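Local coordinates for protein enoyl-CoA hydratase/isomerase (Mycobacterium abscessus, PDB 3QXZ) that probably acts on enoyl-CoA thioesters, as a hydratase or isomerase of the crotonase family, in fatty acid metabolism, at residues H119-I124 and L211-L216. Numbering follows the deposited sequence.
Sequences HADIRI and LTKRLL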
loop_
_atom_site.group_PDB
_atom_site.type_symbol
_atom_site.label_atom_id
_atom_site.label_comp_id
_atom_site.label_asym_id
_atom_site.label_seq_id
_atom_site.Cartn_x
_atom_site.Cartn_y
_atom_site.Cartn_z
ATOM N N HIS A 119 0.336 14.804 4.686
ATOM C CA HIS A 119 0.895 14.544 6.022
ATOM C C HIS A 119 -0.186 14.136 7.010
ATOM O O HIS A 119 0.138 13.555 8.053
ATOM C CB HIS A 119 1.587 15.776 6.589
ATOM C CG HIS A 119 2.829 16.170 5.867
ATOM N ND1 HIS A 119 3.590 17.237 6.274
ATOM C CD2 HIS A 119 3.442 15.645 4.782
ATOM C CE1 HIS A 119 4.634 17.353 5.467
ATOM N NE2 HIS A 119 4.564 16.406 4.551
ATOM N N ALA A 120 -1.445 14.483 6.735
ATOM C CA ALA A 120 -2.530 14.216 7.681
ATOM C C ALA A 120 -2.816 12.712 7.790
ATOM O O ALA A 120 -2.536 11.933 6.867
ATOM C CB ALA A 120 -3.810 14.963 7.276
ATOM N N ASP A 121 -3.372 12.300 8.926
ATOM C CA ASP A 121 -3.763 10.895 9.093
ATOM C C ASP A 121 -4.887 10.500 8.153
ATOM O O ASP A 121 -4.914 9.384 7.617
ATOM C CB ASP A 121 -4.194 10.669 10.539
ATOM C CG ASP A 121 -3.117 11.025 11.517
ATOM O OD1 ASP A 121 -1.985 10.508 11.352
ATOM O OD2 ASP A 121 -3.380 11.829 12.440
ATOM N N ILE A 122 -5.818 11.429 7.983
ATOM C CA ILE A 122 -7.098 11.170 7.325
ATOM C C ILE A 122 -7.383 12.359 6.404
ATOM O O ILE A 122 -7.130 13.514 6.776
ATOM C CB ILE A 122 -8.202 11.025 8.394
ATOM C CG1 ILE A 122 -7.930 9.795 9.287
ATOM C CG2 ILE A 122 -9.631 10.995 7.753
ATOM C CD1 ILE A 122 -8.664 9.813 10.673
ATOM N N ARG A 123 -7.871 12.080 5.197
ATOM C CA ARG A 123 -8.252 13.121 4.229
ATOM C C ARG A 123 -9.679 12.908 3.747
ATOM O O ARG A 123 -10.060 11.806 3.355
ATOM C CB ARG A 123 -7.317 13.116 3.009
ATOM C CG ARG A 123 -6.046 13.933 3.206
ATOM C CD ARG A 123 -4.954 13.636 2.151
ATOM N NE ARG A 123 -4.527 12.240 2.250
ATOM C CZ ARG A 123 -3.803 11.751 3.245
ATOM N NH1 ARG A 123 -3.310 12.540 4.204
ATOM N NH2 ARG A 123 -3.602 10.451 3.290
ATOM N N ILE A 124 -10.439 14.000 3.756
ATOM C CA ILE A 124 -11.756 14.029 3.123
ATOM C C ILE A 124 -11.651 15.080 2.031
ATOM O O ILE A 124 -11.270 16.234 2.316
ATOM C CB ILE A 124 -12.853 14.389 4.143
ATOM C CG1 ILE A 124 -12.889 13.343 5.275
ATOM C CG2 ILE A 124 -14.233 14.481 3.441
ATOM C CD1 ILE A 124 -13.890 13.718 6.393
ATOM N N LEU A 211 -0.708 6.886 21.451
ATOM C CA LEU A 211 0.188 5.745 21.284
ATOM C C LEU A 211 -0.059 5.032 19.974
ATOM O O LEU A 211 0.907 4.578 19.328
ATOM C CB LEU A 211 0.064 4.765 22.451
ATOM C CG LEU A 211 0.576 5.294 23.798
ATOM C CD1 LEU A 211 0.342 4.240 24.883
ATOM C CD2 LEU A 211 2.038 5.740 23.788
ATOM N N THR A 212 -1.329 4.919 19.572
ATOM C CA THR A 212 -1.653 4.275 18.295
ATOM C C THR A 212 -1.095 5.085 17.117
ATOM O O THR A 212 -0.457 4.514 16.217
ATOM C CB THR A 212 -3.176 4.120 18.185
ATOM O OG1 THR A 212 -3.638 3.270 19.252
ATOM C CG2 THR A 212 -3.587 3.448 16.854
ATOM N N LYS A 213 -1.303 6.405 17.130
ATOM C CA LYS A 213 -0.771 7.238 16.055
ATOM C C LYS A 213 0.740 7.155 16.002
ATOM O O LYS A 213 1.319 6.979 14.926
ATOM C CB LYS A 213 -1.206 8.688 16.237
ATOM C CG LYS A 213 -0.587 9.573 15.137
ATOM C CD LYS A 213 -1.130 10.974 15.082
ATOM C CE LYS A 213 -0.379 11.782 14.030
ATOM N NZ LYS A 213 -1.119 13.009 13.591
ATOM N N ARG A 214 1.394 7.281 17.152
ATOM C CA ARG A 214 2.852 7.283 17.153
ATOM C C ARG A 214 3.457 5.949 16.795
ATOM O O ARG A 214 4.508 5.929 16.149
ATOM C CB ARG A 214 3.389 7.816 18.482
ATOM C CG ARG A 214 3.099 9.316 18.612
ATOM C CD ARG A 214 4.235 10.227 18.139
ATOM N NE ARG A 214 4.991 9.778 16.982
ATOM C CZ ARG A 214 4.652 9.979 15.707
ATOM N NH1 ARG A 214 5.474 9.544 14.748
ATOM N NH2 ARG A 214 3.484 10.560 15.375
ATOM N N LEU A 215 2.826 4.830 17.157
ATOM C CA LEU A 215 3.379 3.536 16.737
ATOM C C LEU A 215 3.179 3.340 15.228
ATOM O O LEU A 215 4.110 2.932 14.515
ATOM C CB LEU A 215 2.786 2.377 17.550
ATOM C CG LEU A 215 3.292 0.984 17.149
ATOM C CD1 LEU A 215 4.827 0.888 17.104
ATOM C CD2 LEU A 215 2.738 -0.022 18.131
ATOM N N LEU A 216 1.981 3.642 14.737
ATOM C CA LEU A 216 1.731 3.527 13.306
ATOM C C LEU A 216 2.807 4.279 12.503
ATOM O O LEU A 216 3.433 3.715 11.591
ATOM C CB LEU A 216 0.323 4.038 12.968
ATOM C CG LEU A 216 -0.067 4.051 11.491
ATOM C CD1 LEU A 216 -0.338 2.689 10.965
ATOM C CD2 LEU A 216 -1.311 4.942 11.325
HETATM O O HOH W 1 -0.691 12.978 10.676
#
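D121 and K213 meet in a buried salt bridge of the crotonase fold, tying the entry to strand 122-126 of the main sheet to helix 206-222. This one pair of side chains makes nearly all of the contact; the backbones stay well apart, with CA of D121 8.4 Å from CA of K213.

The charged bond runs from K213 NZ to D121 OD2 over 2.8 Å, reaching that oxygen on its syn side and 17° out of the carboxylate plane. K213 spans the gap because CG lies anti to its backbone N (chi1 177°) and the chain beyond is extended; the two side chains cross at about a right angle. The last methylene of the lysine also rests against the carboxylate: K213 CE lies 3.4 Å from both D121 OD1 and D121 OD2.

Hydrogen bonds to neighbours fix both ends. OD2 also accepts from the backbone N of V101 on the adjacent strand 101-105, while OD1 accepts from W217 NE1, one helical turn beyond K213. The ammonium gives a further bond to T99 O; T99 belongs to a potassium site, and a bound potassium ion lies about 10 Å from the K213 side chain. With these partners the pair is probably ionised despite its burial.

A water completes the link: it accepts from K213 NZ at 2.9 Å, donates to H119 O at 2.8 Å and makes a weak bond to D121 OD1 at 2.9 Å.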